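Local atomic coordinates of fructose-2,6-bisphosphatase TIGAR B (Danio rerio, PDB entry 3E9D), a protein that probably hydrolyses fructose 2,6-bisphosphate to fructose 6-phosphate and phosphate, and so acts as a brake on glycolysis. Residues I82-L87 against K133-S138; R88-G93 against E126-R131. All blocks are in the same frame, centred on the assembly; numbering follows the deposited sequence.

Overall arrangement
The chain first lays down strand 2-10, then strand 53-56, and reaches strand 81-83 at one outer edge of the mixed sheet. Just after that strand, Asp-84 and the 3-10 segment 85-87 form one side of contact 1. Contact 2 takes over directly with the loop 88-93. The chain then passes through helix 100-110 and returns in helix 125-146. The first turns of this helix, residues 126-131, close contact 2, the inner loop. Residues 133-138, further along the same helix, close contact 1, the outer loop. One helix thus meets both the turn after the edge strand and the loop bearing Glu-89. The two contacts touch where Arg-131 meets the backbone of Leu-86.

Contact 1 of 2, residues I82-L87 against K133-S138; sequences ILDPLL and KMFLKS
One water joins Asp-84 to Ser-138. It donates to Asp-84 OD2 at 2.6 Å and is hydrogen-bonded to Ser-138 OG at 2.7 Å. The other carboxylate oxygen works within its own segment. Asp-84 OD1 accepts from Leu-86 N at 2.9 Å, met from above the carboxylate plane, and this makes an Asx turn. The bond to OD1 and the water on OD2 hold the carboxylate from both oxygens. Asp-84 OD2 lies at the edge of the Phe-135 ring, in its plane and 3.6 Å from Phe-135 CD1.

The ring of Phe-135 is the main apolar surface on the helix side. Its chi1 of 172° sets CG anti to the backbone N and sends the ring off the helix into the turn. There Leu-87 places CD2 above the middle of one face, 3.6 Å from the ring centroid and 9° off the normal. This is a CH-pi contact. Leu-86 packs beside it on the helix surface. Leu-86 CD1 lies 3.7 Å from Phe-135 N. Leu-86 and Met-134 cross at about a right angle, and the bend of Met-134 at chi3 (61°) brings Met-134 CE to 3.9 Å from Leu-86 CD2. With an alanine in place of Phe-135 the ring is gone, which would probably open a gap beneath Leu-87 CD2 and leave that methyl without its CH-pi partner.

The contact packs helix 125-146 against Asp-84 and the 3-10 segment 85-87, which follow edge strand 81-83. Leu-87 also touches Phe-55 of strand 53-56 and Phe-186 of helix 184-197, and both it and Phe-135 reach Met-180 of strand 177-182.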
loop_
_atom_site.group_PDB
_atom_site.type_symbol
_atom_site.label_atom_id
_atom_site.label_comp_id
_atom_site.label_asym_id
_atom_site.label_seq_id
_atom_site.Cartn_x
_atom_site.Cartn_y
_atom_site.Cartn_z
ATOM N N ILE A 82 11.473 1.034 8.076
ATOM C CA ILE A 82 12.374 0.486 7.050
ATOM C C ILE A 82 12.074 1.142 5.701
ATOM O O ILE A 82 10.955 1.045 5.191
ATOM C CB ILE A 82 12.209 -1.074 6.895
ATOM C CG1 ILE A 82 12.384 -1.808 8.229
ATOM C CG2 ILE A 82 13.130 -1.649 5.810
ATOM C CD1 ILE A 82 13.740 -1.698 8.822
ATOM N N LEU A 83 13.070 1.813 5.131
ATOM C CA LEU A 83 12.923 2.395 3.801
ATOM C C LEU A 83 13.153 1.308 2.763
ATOM O O LEU A 83 14.167 0.610 2.813
ATOM C CB LEU A 83 13.915 3.541 3.614
ATOM C CG LEU A 83 13.558 4.939 4.172
ATOM C CD1 LEU A 83 12.777 4.919 5.468
ATOM C CD2 LEU A 83 14.815 5.794 4.312
ATOM N N ASP A 84 12.210 1.125 1.849
ATOM C CA ASP A 84 12.390 0.149 0.787
ATOM C C ASP A 84 12.090 0.782 -0.565
ATOM O O ASP A 84 10.939 1.081 -0.861
ATOM C CB ASP A 84 11.540 -1.115 1.008
ATOM C CG ASP A 84 11.955 -2.281 0.072
ATOM O OD1 ASP A 84 12.590 -2.022 -0.994
ATOM O OD2 ASP A 84 11.637 -3.459 0.397
ATOM N N PRO A 85 13.134 0.974 -1.399
ATOM C CA PRO A 85 12.958 1.569 -2.717
ATOM C C PRO A 85 11.994 0.783 -3.614
ATOM O O PRO A 85 11.475 1.349 -4.570
ATOM C CB PRO A 85 14.367 1.538 -3.307
ATOM C CG PRO A 85 15.277 1.502 -2.110
ATOM C CD PRO A 85 14.549 0.625 -1.143
ATOM N N LEU A 86 11.729 -0.492 -3.306
ATOM C CA LEU A 86 10.762 -1.245 -4.108
ATOM C C LEU A 86 9.343 -0.665 -4.007
ATOM O O LEU A 86 8.506 -0.908 -4.880
ATOM C CB LEU A 86 10.768 -2.747 -3.739
ATOM C CG LEU A 86 11.978 -3.608 -4.140
ATOM C CD1 LEU A 86 11.948 -4.981 -3.393
ATOM C CD2 LEU A 86 12.000 -3.821 -5.665
ATOM N N LEU A 87 9.082 0.116 -2.954
ATOM C CA LEU A 87 7.776 0.781 -2.796
ATOM C C LEU A 87 7.611 2.143 -3.501
ATOM O O LEU A 87 6.572 2.800 -3.312
ATOM C CB LEU A 87 7.451 0.970 -1.305
ATOM C CG LEU A 87 7.410 -0.293 -0.444
ATOM C CD1 LEU A 87 7.126 0.074 1.024
ATOM C CD2 LEU A 87 6.333 -1.270 -0.982
ATOM N N LYS A 133 5.889 -7.665 -6.401
ATOM C CA LYS A 133 6.153 -9.104 -6.194
ATOM C C LYS A 133 7.457 -9.326 -5.426
ATOM O O LYS A 133 7.526 -10.185 -4.538
ATOM C CB LYS A 133 6.217 -9.868 -7.522
ATOM C CG LYS A 133 4.868 -10.074 -8.231
ATOM C CD LYS A 133 5.076 -10.912 -9.499
ATOM C CE LYS A 133 3.984 -10.691 -10.527
ATOM N NZ LYS A 133 4.433 -11.164 -11.899
ATOM N N MET A 134 8.489 -8.550 -5.772
ATOM C CA MET A 134 9.770 -8.614 -5.062
ATOM C C MET A 134 9.623 -8.112 -3.627
ATOM O O MET A 134 10.207 -8.670 -2.684
ATOM C CB MET A 134 10.851 -7.812 -5.794
ATOM C CG MET A 134 11.234 -8.386 -7.165
ATOM S SD MET A 134 12.272 -7.202 -8.101
ATOM C CE MET A 134 13.696 -7.042 -6.997
ATOM N N PHE A 135 8.838 -7.057 -3.468
ATOM C CA PHE A 135 8.557 -6.542 -2.139
ATOM C C PHE A 135 7.846 -7.591 -1.286
ATOM O O PHE A 135 8.202 -7.784 -0.120
ATOM C CB PHE A 135 7.721 -5.238 -2.167
ATOM C CG PHE A 135 7.259 -4.814 -0.786
ATOM C CD1 PHE A 135 8.154 -4.228 0.106
ATOM C CD2 PHE A 135 5.957 -5.057 -0.360
ATOM C CE1 PHE A 135 7.749 -3.863 1.413
ATOM C CE2 PHE A 135 5.551 -4.688 0.936
ATOM C CZ PHE A 135 6.471 -4.095 1.816
ATOM N N LEU A 136 6.832 -8.246 -1.845
ATOM C CA LEU A 136 6.104 -9.293 -1.114
ATOM C C LEU A 136 7.000 -10.423 -0.662
ATOM O O LEU A 136 6.898 -10.886 0.469
ATOM C CB LEU A 136 4.965 -9.882 -1.951
ATOM C CG LEU A 136 3.640 -9.134 -2.028
ATOM C CD1 LEU A 136 2.633 -10.021 -2.740
ATOM C CD2 LEU A 136 3.108 -8.719 -0.662
ATOM N N LYS A 137 7.883 -10.864 -1.554
ATOM C CA LYS A 137 8.824 -11.931 -1.230
ATOM C C LYS A 137 9.731 -11.512 -0.051
ATOM O O LYS A 137 9.914 -12.269 0.907
ATOM C CB LYS A 137 9.630 -12.298 -2.490
ATOM C CG LYS A 137 10.512 -13.511 -2.333
ATOM C CD LYS A 137 11.271 -13.814 -3.640
ATOM C CE LYS A 137 12.295 -14.927 -3.425
ATOM N NZ LYS A 137 13.423 -14.495 -2.535
ATOM N N SER A 138 10.247 -10.289 -0.103
ATOM C CA SER A 138 11.055 -9.725 0.975
ATOM C C SER A 138 10.254 -9.564 2.292
ATOM O O SER A 138 10.745 -9.890 3.388
ATOM C CB SER A 138 11.584 -8.361 0.499
ATOM O OG SER A 138 12.365 -7.725 1.484
HETATM O O HOH W 1 13.228 -5.562 0.195
#

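Contact 2 of 2, residues R88-G93 against E126-R131; sequences RERGFG and EQVKTR
Arg-131 reaches from the helix to the backbone of Arg-88. Its CB points toward the loop. CG runs on to CD, which lies over one face of the Arg-88 guanidinium, with Arg-131 CD 3.6 Å from Arg-88 NH2. There the chain bends (chi3 -77°) and turns NE and the flat group toward Arg-88 O. Arg-88 CG lies over one face of this group, 3.8 Å from Arg-131 CZ. The two guanidinium planes stack 24° apart with their centres 4.4 Å from each other. Both end nitrogens of Arg-131 then grip one oxygen. Arg-131 NH1 donates to Arg-88 O at 2.8 Å, and Arg-131 NH2 donates to the same Arg-88 O at 3.0 Å. They come from one face of the carbonyl plane. NH1 stands 25° off that plane and NH2 well above it. Arg-131 NH1 also makes a weak bond to Leu-86 O, and Arg-88 NH1 itself bonds to Pro-85 O.

The loop carries Glu-89, inferred to be the proton donor/acceptor of this histidine phosphatase fold, which lies beside His-183 and a bound phosphate, near His-11, the residue phosphorylated in the reaction. Glu-89 OE1 accepts from Arg-90 N at 2.7 Å. Glu-89 OE1 also takes Phe-186 N, and OE2 takes Ala-185 N, both at the start of helix 184-197. The grip on Arg-88 O thus holds the backbone just before Glu-89.

Nearer the N-terminal end of the helix, Val-128 meets Arg-90 of the loop. The extended chain of Arg-90 crosses Val-128 at about a right angle, with Arg-90 CG 3.5 Å from Val-128 CG2. Glu-123 serves both arginines, for its backbone O accepts from Arg-90 NE and its OE2 forms a salt bridge with Arg-131 NE.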
loop_
_atom_site.group_PDB
_atom_site.type_symbol
_atom_site.label_atom_id
_atom_site.label_comp_id
_atom_site.label_asym_id
_atom_site.label_seq_id
_atom_site.Cartn_x
_atom_site.Cartn_y
_atom_site.Cartn_z
ATOM N N ARG A 88 8.619 2.588 -4.255
ATOM C CA ARG A 88 8.549 3.876 -4.959
ATOM C C ARG A 88 7.449 3.877 -6.002
ATOM O O ARG A 88 7.050 2.820 -6.520
ATOM C CB ARG A 88 9.892 4.268 -5.610
ATOM C CG ARG A 88 10.343 3.369 -6.791
ATOM C CD ARG A 88 11.855 3.608 -7.110
ATOM N NE ARG A 88 12.305 2.804 -8.249
ATOM C CZ ARG A 88 12.728 1.540 -8.180
ATOM N NH1 ARG A 88 12.759 0.883 -7.018
ATOM N NH2 ARG A 88 13.121 0.921 -9.287
ATOM N N GLU A 89 6.985 5.076 -6.318
ATOM C CA GLU A 89 5.941 5.266 -7.297
ATOM C C GLU A 89 6.379 4.763 -8.684
ATOM O O GLU A 89 7.568 4.748 -8.998
ATOM C CB GLU A 89 5.591 6.761 -7.372
ATOM C CG GLU A 89 4.453 7.121 -8.364
ATOM C CD GLU A 89 3.154 6.344 -8.101
ATOM O OE1 GLU A 89 3.197 5.093 -8.062
ATOM O OE2 GLU A 89 2.077 6.983 -7.935
ATOM N N ARG A 90 5.406 4.358 -9.500
ATOM C CA ARG A 90 5.639 4.102 -10.905
ATOM C C ARG A 90 6.442 5.234 -11.554
ATOM O O ARG A 90 6.139 6.423 -11.367
ATOM C CB ARG A 90 4.301 3.934 -11.625
ATOM C CG ARG A 90 4.450 3.673 -13.111
ATOM C CD ARG A 90 3.114 3.226 -13.706
ATOM N NE ARG A 90 3.324 2.843 -15.094
ATOM C CZ ARG A 90 2.353 2.559 -15.949
ATOM N NH1 ARG A 90 1.073 2.598 -15.558
ATOM N NH2 ARG A 90 2.672 2.231 -17.194
ATOM N N GLY A 91 7.475 4.866 -12.314
ATOM C CA GLY A 91 8.264 5.868 -13.035
ATOM C C GLY A 91 7.509 6.387 -14.244
ATOM O O GLY A 91 6.929 5.607 -14.998
ATOM N N PHE A 92 7.531 7.707 -14.441
ATOM C CA PHE A 92 6.852 8.318 -15.595
ATOM C C PHE A 92 7.803 8.982 -16.588
ATOM O O PHE A 92 7.346 9.615 -17.525
ATOM C CB PHE A 92 5.754 9.307 -15.131
ATOM C CG PHE A 92 4.622 8.627 -14.400
ATOM C CD1 PHE A 92 3.722 7.827 -15.090
ATOM C CD2 PHE A 92 4.503 8.736 -13.023
ATOM C CE1 PHE A 92 2.698 7.165 -14.414
ATOM C CE2 PHE A 92 3.467 8.073 -12.336
ATOM C CZ PHE A 92 2.579 7.299 -13.026
ATOM N N GLY A 93 9.116 8.849 -16.373
ATOM C CA GLY A 93 10.110 9.276 -17.373
ATOM C C GLY A 93 9.907 10.727 -17.760
ATOM O O GLY A 93 9.736 11.596 -16.885
ATOM N N GLU A 126 3.802 -3.978 -15.906
ATOM C CA GLU A 126 4.444 -5.230 -15.463
ATOM C C GLU A 126 5.717 -4.998 -14.645
ATOM O O GLU A 126 6.003 -5.759 -13.722
ATOM C CB GLU A 126 4.752 -6.164 -16.643
ATOM C CG GLU A 126 3.550 -6.997 -17.113
ATOM C CD GLU A 126 2.885 -7.801 -15.987
ATOM O OE1 GLU A 126 3.551 -8.666 -15.369
ATOM O OE2 GLU A 126 1.685 -7.565 -15.718
ATOM N N GLN A 127 6.478 -3.960 -15.002
ATOM C CA GLN A 127 7.665 -3.579 -14.242
ATOM C C GLN A 127 7.298 -3.135 -12.820
ATOM O O GLN A 127 7.930 -3.536 -11.862
ATOM C CB GLN A 127 8.439 -2.467 -14.970
ATOM C CG GLN A 127 9.240 -2.974 -16.166
ATOM C CD GLN A 127 9.952 -1.843 -16.917
ATOM O OE1 GLN A 127 9.344 -0.836 -17.281
ATOM N NE2 GLN A 127 11.250 -2.015 -17.143
ATOM N N VAL A 128 6.271 -2.309 -12.688
ATOM C CA VAL A 128 5.782 -1.935 -11.356
ATOM C C VAL A 128 5.313 -3.171 -10.567
ATOM O O VAL A 128 5.645 -3.336 -9.392
ATOM C CB VAL A 128 4.663 -0.862 -11.424
ATOM C CG1 VAL A 128 4.208 -0.481 -10.000
ATOM C CG2 VAL A 128 5.140 0.353 -12.168
ATOM N N LYS A 129 4.540 -4.041 -11.211
ATOM C CA LYS A 129 4.045 -5.251 -10.548
ATOM C C LYS A 129 5.173 -6.191 -10.097
ATOM O O LYS A 129 5.112 -6.770 -8.998
ATOM C CB LYS A 129 3.066 -5.997 -11.457
ATOM C CG LYS A 129 2.359 -7.166 -10.764
ATOM C CD LYS A 129 1.644 -8.081 -11.783
ATOM C CE LYS A 129 0.463 -7.388 -12.428
ATOM N NZ LYS A 129 -0.334 -8.332 -13.293
ATOM N N THR A 130 6.192 -6.354 -10.951
ATOM C CA THR A 130 7.384 -7.101 -10.565
ATOM C C THR A 130 8.028 -6.544 -9.284
ATOM O O THR A 130 8.429 -7.314 -8.415
ATOM C CB THR A 130 8.395 -7.149 -11.733
ATOM O OG1 THR A 130 7.792 -7.880 -12.813
ATOM C CG2 THR A 130 9.710 -7.812 -11.327
ATOM N N ARG A 131 8.100 -5.216 -9.160
ATOM C CA ARG A 131 8.611 -4.593 -7.925
ATOM C C ARG A 131 7.788 -4.962 -6.684
ATOM O O ARG A 131 8.350 -5.289 -5.625
ATOM C CB ARG A 131 8.691 -3.065 -8.064
ATOM C CG ARG A 131 9.814 -2.601 -9.001
ATOM C CD ARG A 131 10.172 -1.145 -8.732
ATOM N NE ARG A 131 9.221 -0.159 -9.278
ATOM C CZ ARG A 131 8.412 0.603 -8.543
ATOM N NH1 ARG A 131 8.377 0.483 -7.214
ATOM N NH2 ARG A 131 7.650 1.510 -9.131
#